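Long-range contacts in 2,3-dimethylmalate lyase (Aspergillus niger, PDB 3FA4), which is a magnesium-binding enzyme of the phosphoenolpyruvate phosphomutase family, with the parallel eight-stranded fold of the TIM-barrel clan: residues 3-8 and 80-85; 99-104 and 145-150; 213-218 and 238-243; 162-167 and 187-192. All coordinates share one frame; numbering follows the deposited sequence.

Contact 1: 3-8 and 80-85; sequences VTAATS and STPVIA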
loop_
_atom_site.group_PDB
_atom_site.type_symbol
_atom_site.label_atom_id
_atom_site.label_comp_id
_atom_site.label_asym_id
_atom_site.label_seq_id
_atom_site.Cartn_x
_atom_site.Cartn_y
_atom_site.Cartn_z
ATOM N N VAL B 3 8.411 -9.766 21.322
ATOM C CA VAL B 3 9.573 -8.979 21.807
ATOM C C VAL B 3 9.929 -8.036 20.629
ATOM O O VAL B 3 9.549 -8.297 19.468
ATOM C CB VAL B 3 10.796 -9.923 22.155
ATOM C CG1 VAL B 3 12.061 -9.136 22.554
ATOM C CG2 VAL B 3 10.441 -10.873 23.265
ATOM N N THR B 4 10.603 -6.919 20.900
ATOM C CA THR B 4 11.145 -6.104 19.779
ATOM C C THR B 4 12.659 -5.867 19.968
ATOM O O THR B 4 13.224 -6.004 21.104
ATOM C CB THR B 4 10.247 -4.818 19.463
ATOM O OG1 THR B 4 10.976 -3.884 18.644
ATOM C CG2 THR B 4 9.814 -4.094 20.808
ATOM N N ALA B 5 13.317 -5.615 18.846
ATOM C CA ALA B 5 14.707 -5.194 18.890
ATOM C C ALA B 5 14.899 -3.744 19.406
ATOM O O ALA B 5 16.045 -3.340 19.620
ATOM C CB ALA B 5 15.449 -5.483 17.610
ATOM N N ALA B 6 13.797 -3.024 19.692
ATOM C CA ALA B 6 13.814 -1.710 20.405
ATOM C C ALA B 6 14.412 -1.785 21.809
ATOM O O ALA B 6 15.270 -0.964 22.222
ATOM C CB ALA B 6 12.352 -1.126 20.483
ATOM N N THR B 7 13.891 -2.777 22.532
ATOM C CA THR B 7 14.257 -3.141 23.892
ATOM C C THR B 7 15.710 -3.590 24.026
ATOM O O THR B 7 16.370 -3.277 25.010
ATOM C CB THR B 7 13.325 -4.259 24.442
ATOM O OG1 THR B 7 11.957 -3.799 24.430
ATOM C CG2 THR B 7 13.715 -4.625 25.857
ATOM N N SER B 8 16.236 -4.329 23.068
ATOM C CA SER B 8 17.629 -4.734 23.244
ATOM C C SER B 8 18.576 -3.551 22.833
ATOM O O SER B 8 19.575 -3.315 23.468
ATOM C CB SER B 8 17.878 -6.078 22.556
ATOM O OG SER B 8 17.724 -5.981 21.167
ATOM N N SER B 80 15.625 -9.826 15.667
ATOM C CA SER B 80 16.343 -9.586 16.894
ATOM C C SER B 80 17.492 -8.671 16.602
ATOM O O SER B 80 18.208 -8.267 17.533
ATOM C CB SER B 80 16.855 -10.878 17.486
ATOM O OG SER B 80 17.727 -11.524 16.564
ATOM N N THR B 81 17.701 -8.343 15.313
ATOM C CA THR B 81 18.708 -7.336 14.963
ATOM C C THR B 81 18.072 -5.926 14.890
ATOM O O THR B 81 17.158 -5.725 14.052
ATOM C CB THR B 81 19.331 -7.609 13.611
ATOM O OG1 THR B 81 19.979 -8.861 13.636
ATOM C CG2 THR B 81 20.365 -6.521 13.242
ATOM N N PRO B 82 18.575 -4.952 15.726
ATOM C CA PRO B 82 18.049 -3.579 15.731
ATOM C C PRO B 82 18.137 -2.904 14.357
ATOM O O PRO B 82 19.215 -2.925 13.762
ATOM C CB PRO B 82 18.978 -2.844 16.690
ATOM C CG PRO B 82 19.478 -3.920 17.647
ATOM C CD PRO B 82 19.667 -5.123 16.718
ATOM N N VAL B 83 17.039 -2.332 13.892
ATOM C CA VAL B 83 17.005 -1.448 12.743
ATOM C C VAL B 83 16.749 -0.005 13.147
ATOM O O VAL B 83 15.784 0.303 13.806
ATOM C CB VAL B 83 15.961 -1.907 11.713
ATOM C CG1 VAL B 83 15.859 -0.979 10.501
ATOM C CG2 VAL B 83 16.196 -3.332 11.309
ATOM N N ILE B 84 17.647 0.864 12.744
ATOM C CA ILE B 84 17.498 2.342 12.940
ATOM C C ILE B 84 16.983 2.873 11.646
ATOM O O ILE B 84 17.638 2.678 10.687
ATOM C CB ILE B 84 18.860 3.035 13.270
ATOM C CG1 ILE B 84 19.480 2.330 14.490
ATOM C CG2 ILE B 84 18.652 4.543 13.529
ATOM C CD1 ILE B 84 20.902 2.569 14.694
ATOM N N ALA B 85 15.808 3.516 11.622
ATOM C CA ALA B 85 15.161 3.960 10.413
ATOM C C ALA B 85 15.064 5.488 10.247
ATOM O O ALA B 85 14.697 6.212 11.145
ATOM C CB ALA B 85 13.793 3.382 10.362
#
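The first helix of the chain meets the loop that feeds strand 83-86 of the TIM barrel, with Ala5 set against the peptide between Thr81 and Pro82. The methyl of Ala5 points at this loop and rests on backbone more than on side chain: CB lies 3.7 Å from Pro82 N, with the carbonyl carbons of Ser80 and Thr81 almost as near. Among side-chain atoms the closest to Ala5 CB is Pro82 CG, at 4.3 Å. This same ring carbon stands 4.0 Å from Ala5 O, leaving the proline beside the first turn of the helix. That turn is N-capped by Thr4, whose OG1 takes a nearly straight bond (171°) of 3.1 Å from Ala6 N. The contact lies at the N-terminal end of the barrel strand, whereas the magnesium ligands Asp86 and Asp88 follow at its C-terminal end. On the exposed flank, Ser8 places OG between its backbone N and carbonyl carbon (chi1 65°), where it makes a weak bond back to Ala5 O and stays 4.4 Å from Pro82 CG. Thr7 bonds to Asp154, Thr81 OG1 to Ser78, and Thr4 packs on Met2 of the second subunit.

Contact 2: 99-104 and 145-150; sequences RTTEQY and VQARQR
Thr101, Ala147 and Glu102 carry the meeting of two barrel helices, whose short segments approach to 8.6 Å between axes at a crossing angle of -44°. Thr101 and Ala147 form the close part: the CB atoms of the two residues are 3.8 Å apart. The Thr101 methyl is anti to its backbone N (chi1 of OG1 -58°), which carries CG2 across to the other helix, 3.8 Å from Arg148 CB; the hydroxyl instead turns back to Val97 O of its own helix. Only the base of Arg148 joins in, since its guanidinium reaches away to Ser153 O. Glu102 extends along the flank of the pair and comes to the edge of the Arg150 guanidinium, near its plane, with the carboxylate turned 71° from it. At 4.2 Å, Glu102 OE2 and Arg150 NH1 are too far apart for a salt bridge. A water fills the gap, donating to Glu102 OE2 and, at 2.8 Å, to Ala147 O, and weakly accepting from Arg150 NH1. Arg150 also packs on Val286 of the second subunit, while helix 64-75 receives Thr100, Gln103 and Tyr104 from helix 94-107, and Tyr104 OH bonds to Asp86 O at the C-terminal end of strand 83-86.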
loop_
_atom_site.group_PDB
_atom_site.type_symbol
_atom_site.label_atom_id
_atom_site.label_comp_id
_atom_site.label_asym_id
_atom_site.label_seq_id
_atom_site.Cartn_x
_atom_site.Cartn_y
_atom_site.Cartn_z
ATOM N N ARG B 99 1.344 8.955 15.145
ATOM C CA ARG B 99 1.016 7.924 14.149
ATOM C C ARG B 99 2.208 7.220 13.578
ATOM O O ARG B 99 2.174 6.016 13.434
ATOM C CB ARG B 99 0.184 8.502 13.011
ATOM C CG ARG B 99 -1.221 8.792 13.448
ATOM C CD ARG B 99 -2.192 9.121 12.281
ATOM N NE ARG B 99 -2.313 8.079 11.243
ATOM C CZ ARG B 99 -3.328 7.215 11.150
ATOM N NH1 ARG B 99 -4.282 7.213 12.057
ATOM N NH2 ARG B 99 -3.373 6.285 10.179
ATOM N N THR B 100 3.252 7.971 13.227
ATOM C CA THR B 100 4.520 7.414 12.710
ATOM C C THR B 100 5.189 6.569 13.823
ATOM O O THR B 100 5.721 5.510 13.586
ATOM C CB THR B 100 5.498 8.569 12.401
ATOM O OG1 THR B 100 4.953 9.441 11.436
ATOM C CG2 THR B 100 6.943 8.061 11.972
ATOM N N THR B 101 5.149 7.096 15.034
ATOM C CA THR B 101 5.816 6.479 16.213
ATOM C C THR B 101 5.162 5.119 16.492
ATOM O O THR B 101 5.859 4.169 16.654
ATOM C CB THR B 101 5.768 7.432 17.418
ATOM O OG1 THR B 101 6.416 8.678 17.074
ATOM C CG2 THR B 101 6.446 6.851 18.680
ATOM N N GLU B 102 3.818 5.081 16.492
ATOM C CA GLU B 102 2.999 3.904 16.769
ATOM C C GLU B 102 3.160 2.778 15.699
ATOM O O GLU B 102 3.323 1.586 16.057
ATOM C CB GLU B 102 1.509 4.319 16.892
ATOM C CG GLU B 102 1.204 5.151 18.068
ATOM C CD GLU B 102 0.008 6.092 17.876
ATOM O OE1 GLU B 102 -0.692 6.085 16.813
ATOM O OE2 GLU B 102 -0.242 6.862 18.829
ATOM N N GLN B 103 3.041 3.170 14.425
ATOM C CA GLN B 103 3.298 2.345 13.263
ATOM C C GLN B 103 4.734 1.802 13.148
ATOM O O GLN B 103 4.916 0.624 12.912
ATOM C CB GLN B 103 2.941 3.126 12.007
ATOM C CG GLN B 103 1.481 3.308 11.855
ATOM C CD GLN B 103 1.109 3.845 10.548
ATOM O OE1 GLN B 103 1.818 3.604 9.577
ATOM N NE2 GLN B 103 -0.038 4.543 10.466
ATOM N N TYR B 104 5.753 2.633 13.288
ATOM C CA TYR B 104 7.140 2.136 13.448
ATOM C C TYR B 104 7.304 1.162 14.611
ATOM O O TYR B 104 7.971 0.152 14.475
ATOM C CB TYR B 104 8.123 3.308 13.640
ATOM C CG TYR B 104 8.679 3.946 12.346
ATOM C CD1 TYR B 104 7.872 4.171 11.256
ATOM C CD2 TYR B 104 10.041 4.351 12.260
ATOM C CE1 TYR B 104 8.385 4.785 10.089
ATOM C CE2 TYR B 104 10.560 4.949 11.103
ATOM C CZ TYR B 104 9.710 5.147 10.039
ATOM O OH TYR B 104 10.191 5.709 8.921
ATOM N N VAL B 145 7.914 10.982 21.944
ATOM C CA VAL B 145 8.106 10.480 23.323
ATOM C C VAL B 145 6.761 10.182 23.977
ATOM O O VAL B 145 6.581 9.142 24.581
ATOM C CB VAL B 145 8.980 11.484 24.129
ATOM C CG1 VAL B 145 9.226 11.042 25.568
ATOM C CG2 VAL B 145 10.291 11.764 23.348
ATOM N N GLN B 146 5.783 11.052 23.836
ATOM C CA GLN B 146 4.516 10.773 24.471
ATOM C C GLN B 146 3.729 9.663 23.772
ATOM O O GLN B 146 3.003 8.889 24.424
ATOM C CB GLN B 146 3.678 12.033 24.569
ATOM C CG GLN B 146 4.300 13.126 25.478
ATOM C CD GLN B 146 3.549 14.443 25.331
ATOM O OE1 GLN B 146 2.743 14.591 24.411
ATOM N NE2 GLN B 146 3.815 15.386 26.201
ATOM N N ALA B 147 3.888 9.563 22.463
ATOM C CA ALA B 147 3.222 8.527 21.678
ATOM C C ALA B 147 3.681 7.152 22.058
ATOM O O ALA B 147 2.849 6.317 22.237
ATOM C CB ALA B 147 3.431 8.756 20.158
ATOM N N ARG B 148 4.996 6.914 22.138
ATOM C CA ARG B 148 5.553 5.603 22.456
ATOM C C ARG B 148 5.278 5.297 23.892
ATOM O O ARG B 148 5.045 4.172 24.252
ATOM C CB ARG B 148 7.060 5.535 22.159
ATOM C CG ARG B 148 7.927 6.109 23.266
ATOM C CD ARG B 148 9.446 6.045 22.935
ATOM N NE ARG B 148 10.243 6.643 24.005
ATOM C CZ ARG B 148 10.587 6.024 25.139
ATOM N NH1 ARG B 148 10.218 4.777 25.361
ATOM N NH2 ARG B 148 11.316 6.652 26.046
ATOM N N GLN B 149 5.309 6.314 24.732
ATOM C CA GLN B 149 4.818 6.214 26.126
ATOM C C GLN B 149 3.343 5.718 26.287
ATOM O O GLN B 149 3.019 4.906 27.151
ATOM C CB GLN B 149 5.020 7.570 26.845
ATOM C CG GLN B 149 6.455 7.699 27.517
ATOM C CD GLN B 149 6.872 9.117 28.049
ATOM O OE1 GLN B 149 6.120 10.117 28.004
ATOM N NE2 GLN B 149 8.091 9.182 28.536
ATOM N N ARG B 150 2.431 6.215 25.477
ATOM C CA ARG B 150 1.060 5.748 25.479
ATOM C C ARG B 150 0.940 4.264 25.226
ATOM O O ARG B 150 0.162 3.589 25.840
ATOM C CB ARG B 150 0.265 6.474 24.421
ATOM C CG ARG B 150 -0.580 7.591 24.881
ATOM C CD ARG B 150 -1.134 8.344 23.717
ATOM N NE ARG B 150 -0.776 9.739 23.778
ATOM C CZ ARG B 150 -0.376 10.477 22.772
ATOM N NH1 ARG B 150 -0.283 10.000 21.561
ATOM N NH2 ARG B 150 -0.102 11.733 22.998
HETATM O O HOH W 1 0.258 6.615 21.262
#

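Contact 3: 213-218 and 238-243; sequences NMVEHG and FPFAAL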
loop_
_atom_site.group_PDB
_atom_site.type_symbol
_atom_site.label_atom_id
_atom_site.label_comp_id
_atom_site.label_asym_id
_atom_site.label_seq_id
_atom_site.Cartn_x
_atom_site.Cartn_y
_atom_site.Cartn_z
ATOM N N ASN B 213 26.915 10.371 11.907
ATOM C CA ASN B 213 26.610 10.064 10.523
ATOM C C ASN B 213 27.806 10.087 9.520
ATOM O O ASN B 213 28.309 11.156 9.059
ATOM C CB ASN B 213 25.482 10.937 10.012
ATOM C CG ASN B 213 25.025 10.521 8.621
ATOM O OD1 ASN B 213 25.108 9.329 8.199
ATOM N ND2 ASN B 213 24.537 11.514 7.879
ATOM N N MET B 214 28.245 8.886 9.153
ATOM C CA MET B 214 29.453 8.762 8.375
ATOM C C MET B 214 29.161 8.475 6.905
ATOM O O MET B 214 29.230 7.352 6.419
ATOM C CB MET B 214 30.382 7.683 8.977
ATOM C CG MET B 214 31.818 7.717 8.425
ATOM S SD MET B 214 32.616 9.246 8.854
ATOM C CE MET B 214 32.308 10.237 7.398
ATOM N N VAL B 215 28.805 9.521 6.207
ATOM C CA VAL B 215 28.774 9.485 4.772
ATOM C C VAL B 215 30.130 10.041 4.319
ATOM O O VAL B 215 30.438 11.209 4.572
ATOM C CB VAL B 215 27.641 10.298 4.221
ATOM C CG1 VAL B 215 27.587 10.031 2.706
ATOM C CG2 VAL B 215 26.405 9.861 4.840
ATOM N N GLU B 216 30.980 9.189 3.734
ATOM C CA GLU B 216 32.287 9.661 3.326
ATOM C C GLU B 216 32.160 10.680 2.227
ATOM O O GLU B 216 31.099 10.781 1.543
ATOM C CB GLU B 216 33.190 8.541 2.913
ATOM C CG GLU B 216 33.495 7.538 4.010
ATOM C CD GLU B 216 33.923 6.218 3.368
ATOM O OE1 GLU B 216 33.192 5.786 2.441
ATOM O OE2 GLU B 216 35.010 5.679 3.733
ATOM N N HIS B 217 33.214 11.498 2.134
ATOM C CA HIS B 217 33.447 12.470 1.028
ATOM C C HIS B 217 32.522 13.687 1.099
ATOM O O HIS B 217 32.192 14.284 0.038
ATOM C CB HIS B 217 33.433 11.794 -0.375
ATOM C CG HIS B 217 34.221 10.513 -0.437
ATOM N ND1 HIS B 217 35.584 10.453 -0.175
ATOM C CD2 HIS B 217 33.835 9.238 -0.686
ATOM C CE1 HIS B 217 36.001 9.203 -0.268
ATOM N NE2 HIS B 217 34.960 8.444 -0.576
ATOM N N GLY B 218 32.127 14.076 2.333
ATOM C CA GLY B 218 31.187 15.221 2.540
ATOM C C GLY B 218 31.746 16.219 3.552
ATOM O O GLY B 218 32.954 16.439 3.583
ATOM N N PHE B 238 26.337 4.286 8.357
ATOM C CA PHE B 238 27.013 4.545 7.129
ATOM C C PHE B 238 26.000 4.410 6.053
ATOM O O PHE B 238 25.991 3.378 5.417
ATOM C CB PHE B 238 28.134 3.512 6.810
ATOM C CG PHE B 238 29.108 3.252 7.926
ATOM C CD1 PHE B 238 28.867 2.242 8.863
ATOM C CD2 PHE B 238 30.314 3.949 7.996
ATOM C CE1 PHE B 238 29.768 1.996 9.870
ATOM C CE2 PHE B 238 31.214 3.688 9.011
ATOM C CZ PHE B 238 30.933 2.713 9.927
ATOM N N PRO B 239 25.192 5.452 5.779
ATOM C CA PRO B 239 24.042 5.363 4.908
ATOM C C PRO B 239 24.300 4.908 3.459
ATOM O O PRO B 239 23.375 4.440 2.753
ATOM C CB PRO B 239 23.509 6.822 4.916
ATOM C CG PRO B 239 24.041 7.460 6.089
ATOM C CD PRO B 239 25.337 6.817 6.348
ATOM N N PHE B 240 25.528 5.118 2.977
ATOM C CA PHE B 240 25.954 4.666 1.626
ATOM C C PHE B 240 26.778 3.360 1.507
ATOM O O PHE B 240 27.286 3.056 0.453
ATOM C CB PHE B 240 26.697 5.780 0.966
ATOM C CG PHE B 240 25.830 6.667 0.236
ATOM C CD1 PHE B 240 24.933 7.491 0.933
ATOM C CD2 PHE B 240 25.884 6.696 -1.132
ATOM C CE1 PHE B 240 24.058 8.313 0.266
ATOM C CE2 PHE B 240 25.045 7.500 -1.831
ATOM C CZ PHE B 240 24.113 8.329 -1.132
ATOM N N ALA B 241 26.873 2.564 2.555
ATOM C CA ALA B 241 27.715 1.363 2.517
ATOM C C ALA B 241 27.320 0.400 1.398
ATOM O O ALA B 241 28.161 -0.254 0.827
ATOM C CB ALA B 241 27.692 0.642 3.895
ATOM N N ALA B 242 26.032 0.384 1.042
ATOM C CA ALA B 242 25.445 -0.535 0.077
ATOM C C ALA B 242 25.132 0.174 -1.224
ATOM O O ALA B 242 25.352 -0.370 -2.317
ATOM C CB ALA B 242 24.154 -1.154 0.687
ATOM N N LEU B 243 24.673 1.413 -1.125
ATOM C CA LEU B 243 24.251 2.193 -2.316
ATOM C C LEU B 243 25.398 2.490 -3.253
ATOM O O LEU B 243 25.285 2.291 -4.474
ATOM C CB LEU B 243 23.597 3.514 -1.939
ATOM C CG LEU B 243 22.160 3.526 -1.490
ATOM C CD1 LEU B 243 21.835 4.718 -0.606
ATOM C CD2 LEU B 243 21.276 3.554 -2.664
HETATM O O HOH W 2 28.310 6.009 4.079
#
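Val215 and Pro239 form the tight centre of a contact between two loops that leave the C-terminal ends of adjacent parallel barrel strands, 211-213 and 235-238. Val215 CG2, anti to its carbonyl carbon, is 3.6 Å from both Pro239 CD and Pro239 CG, and the two side chains cross at about a right angle. From the strand side the amide oxygen of Asn213 lies against the same ring, with OD1 modelled 3.0 Å from Pro239 CG, a doubtfully short approach. The oxygen is buried here without a hydrogen-bonding partner, while ND2 of the amide is held by Glu190. Next to this core, Met214 brings CB and CG obliquely to CD2 and CE2 of Phe238, Met214 CB lying 3.9 Å from Phe238 CD2.

Packing is looser further along the loops. Val215 CG1 comes obliquely to Phe240 CD1 at 4.1 Å, and the ring of Phe240 has Leu243 CD1 over the centre of one face. Beyond Val215 the first loop runs out to exposed Gly218, though the Glu216 carboxylate takes Gly264 N and Leu265 N, and His217 NE2 bonds Leu265 O, all of the fourth subunit. The second loop begins with a type I turn from Phe238 to Ala241. Where the backbones separate, a water joins them, donating to Met214 O at 2.9 Å and accepting from Phe240 N at 3.1 Å.

Contact 4: 162-167 and 187-192; sequences DSLQTH and GFLEGI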
loop_
_atom_site.group_PDB
_atom_site.type_symbol
_atom_site.label_atom_id
_atom_site.label_comp_id
_atom_site.label_asym_id
_atom_site.label_seq_id
_atom_site.Cartn_x
_atom_site.Cartn_y
_atom_site.Cartn_z
ATOM N N ASP B 162 19.542 19.605 11.727
ATOM C CA ASP B 162 20.157 19.969 10.468
ATOM C C ASP B 162 20.583 21.412 10.487
ATOM O O ASP B 162 20.812 21.984 9.415
ATOM C CB ASP B 162 19.216 19.676 9.304
ATOM C CG ASP B 162 19.043 18.193 9.082
ATOM O OD1 ASP B 162 19.866 17.558 8.398
ATOM O OD2 ASP B 162 18.113 17.642 9.641
ATOM N N SER B 163 20.697 21.993 11.692
ATOM C CA SER B 163 20.963 23.462 11.832
ATOM C C SER B 163 22.399 23.917 11.742
ATOM O O SER B 163 22.613 25.101 11.665
ATOM C CB SER B 163 20.367 24.021 13.107
ATOM O OG SER B 163 20.993 23.438 14.215
ATOM N N LEU B 164 23.375 23.003 11.720
ATOM C CA LEU B 164 24.808 23.413 11.735
ATOM C C LEU B 164 25.232 24.451 10.676
ATOM O O LEU B 164 25.624 25.565 10.978
ATOM C CB LEU B 164 25.735 22.179 11.689
ATOM C CG LEU B 164 27.233 22.318 11.901
ATOM C CD1 LEU B 164 27.566 22.921 13.252
ATOM C CD2 LEU B 164 27.899 20.962 11.797
ATOM N N GLN B 165 25.241 24.060 9.422
ATOM C CA GLN B 165 25.573 25.013 8.336
ATOM C C GLN B 165 24.755 26.319 8.363
ATOM O O GLN B 165 25.308 27.393 8.089
ATOM C CB GLN B 165 25.373 24.328 6.983
ATOM C CG GLN B 165 23.982 23.672 6.842
ATOM C CD GLN B 165 23.570 23.741 5.403
ATOM O OE1 GLN B 165 24.419 23.482 4.519
ATOM N NE2 GLN B 165 22.322 24.177 5.126
ATOM N N THR B 166 23.476 26.210 8.747
ATOM C CA THR B 166 22.472 27.268 8.716
ATOM C C THR B 166 22.792 28.254 9.859
ATOM O O THR B 166 23.096 29.443 9.605
ATOM C CB THR B 166 20.991 26.646 8.947
ATOM O OG1 THR B 166 20.903 25.240 8.516
ATOM C CG2 THR B 166 19.962 27.437 8.245
ATOM N N HIS B 167 22.726 27.766 11.108
ATOM C CA HIS B 167 22.770 28.617 12.305
ATOM C C HIS B 167 24.030 28.376 13.195
ATOM O O HIS B 167 24.220 29.067 14.210
ATOM C CB HIS B 167 21.511 28.529 13.215
ATOM C CG HIS B 167 20.187 28.412 12.517
ATOM N ND1 HIS B 167 19.704 29.359 11.645
ATOM C CD2 HIS B 167 19.205 27.483 12.630
ATOM C CE1 HIS B 167 18.506 29.000 11.205
ATOM N NE2 HIS B 167 18.172 27.874 11.803
ATOM N N GLY B 187 21.222 11.914 20.536
ATOM C CA GLY B 187 21.419 13.088 19.659
ATOM C C GLY B 187 22.211 12.886 18.389
ATOM O O GLY B 187 23.191 12.175 18.371
ATOM N N PHE B 188 21.863 13.623 17.335
ATOM C CA PHE B 188 22.386 13.367 15.972
ATOM C C PHE B 188 22.642 14.767 15.361
ATOM O O PHE B 188 21.695 15.423 14.903
ATOM C CB PHE B 188 21.260 12.570 15.222
ATOM C CG PHE B 188 21.518 12.271 13.705
ATOM C CD1 PHE B 188 20.730 11.346 13.040
ATOM C CD2 PHE B 188 22.540 12.837 13.004
ATOM C CE1 PHE B 188 20.945 11.029 11.728
ATOM C CE2 PHE B 188 22.717 12.543 11.713
ATOM C CZ PHE B 188 21.899 11.640 11.063
ATOM N N LEU B 189 23.895 15.240 15.429
ATOM C CA LEU B 189 24.356 16.473 14.783
ATOM C C LEU B 189 24.849 16.165 13.366
ATOM O O LEU B 189 25.943 15.600 13.145
ATOM C CB LEU B 189 25.492 17.113 15.582
ATOM C CG LEU B 189 25.670 18.643 15.704
ATOM C CD1 LEU B 189 27.162 18.965 15.881
ATOM C CD2 LEU B 189 25.102 19.440 14.569
ATOM N N GLU B 190 24.010 16.512 12.414
ATOM C CA GLU B 190 24.241 16.216 11.021
ATOM C C GLU B 190 25.350 17.076 10.491
ATOM O O GLU B 190 25.383 18.306 10.685
ATOM C CB GLU B 190 22.943 16.384 10.206
ATOM C CG GLU B 190 23.122 16.300 8.618
ATOM C CD GLU B 190 23.537 14.890 8.093
ATOM O OE1 GLU B 190 23.982 14.021 8.884
ATOM O OE2 GLU B 190 23.467 14.655 6.878
ATOM N N GLY B 191 26.276 16.419 9.833
ATOM C CA GLY B 191 27.358 17.115 9.148
ATOM C C GLY B 191 28.429 17.767 9.986
ATOM O O GLY B 191 28.918 18.842 9.640
ATOM N N ILE B 192 28.798 17.099 11.090
ATOM C CA ILE B 192 29.930 17.550 11.871
ATOM C C ILE B 192 31.087 17.839 10.911
ATOM O O ILE B 192 31.383 17.015 10.063
ATOM C CB ILE B 192 30.293 16.500 12.919
ATOM C CG1 ILE B 192 29.201 16.457 13.983
ATOM C CG2 ILE B 192 31.701 16.803 13.525
ATOM C CD1 ILE B 192 28.964 15.094 14.454
HETATM O O HOH W 3 23.340 19.871 11.676
#
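Asp162 and Glu190 bring the two backbones nearest, 5.6 Å between their CA atoms, where the chain leaves strand 156-161 on one side and enters a type II turn from Leu189 to Ile192 on the other. Gly191 occupies this turn with a positive phi of 71°, and its carbonyl oxygen comes against Leu164. The leucine is the main apolar element: its CG is anti to the backbone N (chi1 -171°), which carries the branched end over to the turn, where CD2 lies 3.2 Å from Gly191 O and 3.8 Å from Glu190 O. Closer to its own backbone, Leu164 CB meets Leu189 CD2 at 4.0 Å.

Asp162 approaches from the other end of the contact. Its OD1 lies 3.5 Å from Glu190 CG, touching the aliphatic part of the glutamate, and is held by salt bridges to Arg160 and Lys129. A bend at chi2 of Glu190 leads the carboxylate off toward Asn213, and the two acid planes are turned 69° from each other. Between the backbones, a water accepts from Leu164 N at 3.1 Å and donates to Glu190 O at 2.8 Å. The side chain of Asp162 is about 8 Å from the magnesium ion, consistent with a place on the wall of the metal-bearing end of the barrel. Around the contact, Glu190 and Phe188 pair by backbone bonds with Thr161 of strand 156-161, helix 169-181 receives Leu164 and Leu189 at Ser172, and helix 195-204 takes Leu164 and Ile192 on Met197.

From the N terminus the four loops follow in series, with none nested and none crossing. Contact 1 closes the first, returning the chain from its opening helix to strand 83-86. Contact 2 closes the next, pairing the helices that follow strands 83-86 and 111-114; it touches contact 1 where Tyr104 CE2 packs 3.7 Å from Ala85 CB. Contact 4 comes third, linking the ends of strands 156-161 and 186-189, and contact 3 last, linking those of 211-213 and 235-238. Contacts 3 and 4 touch, by a probable Asn213 to Glu190 hydrogen bond and by Asn213 on Phe188. Contacts 1 and 3 lie on opposite sides of the chain's centre, about 22 Å apart between centres.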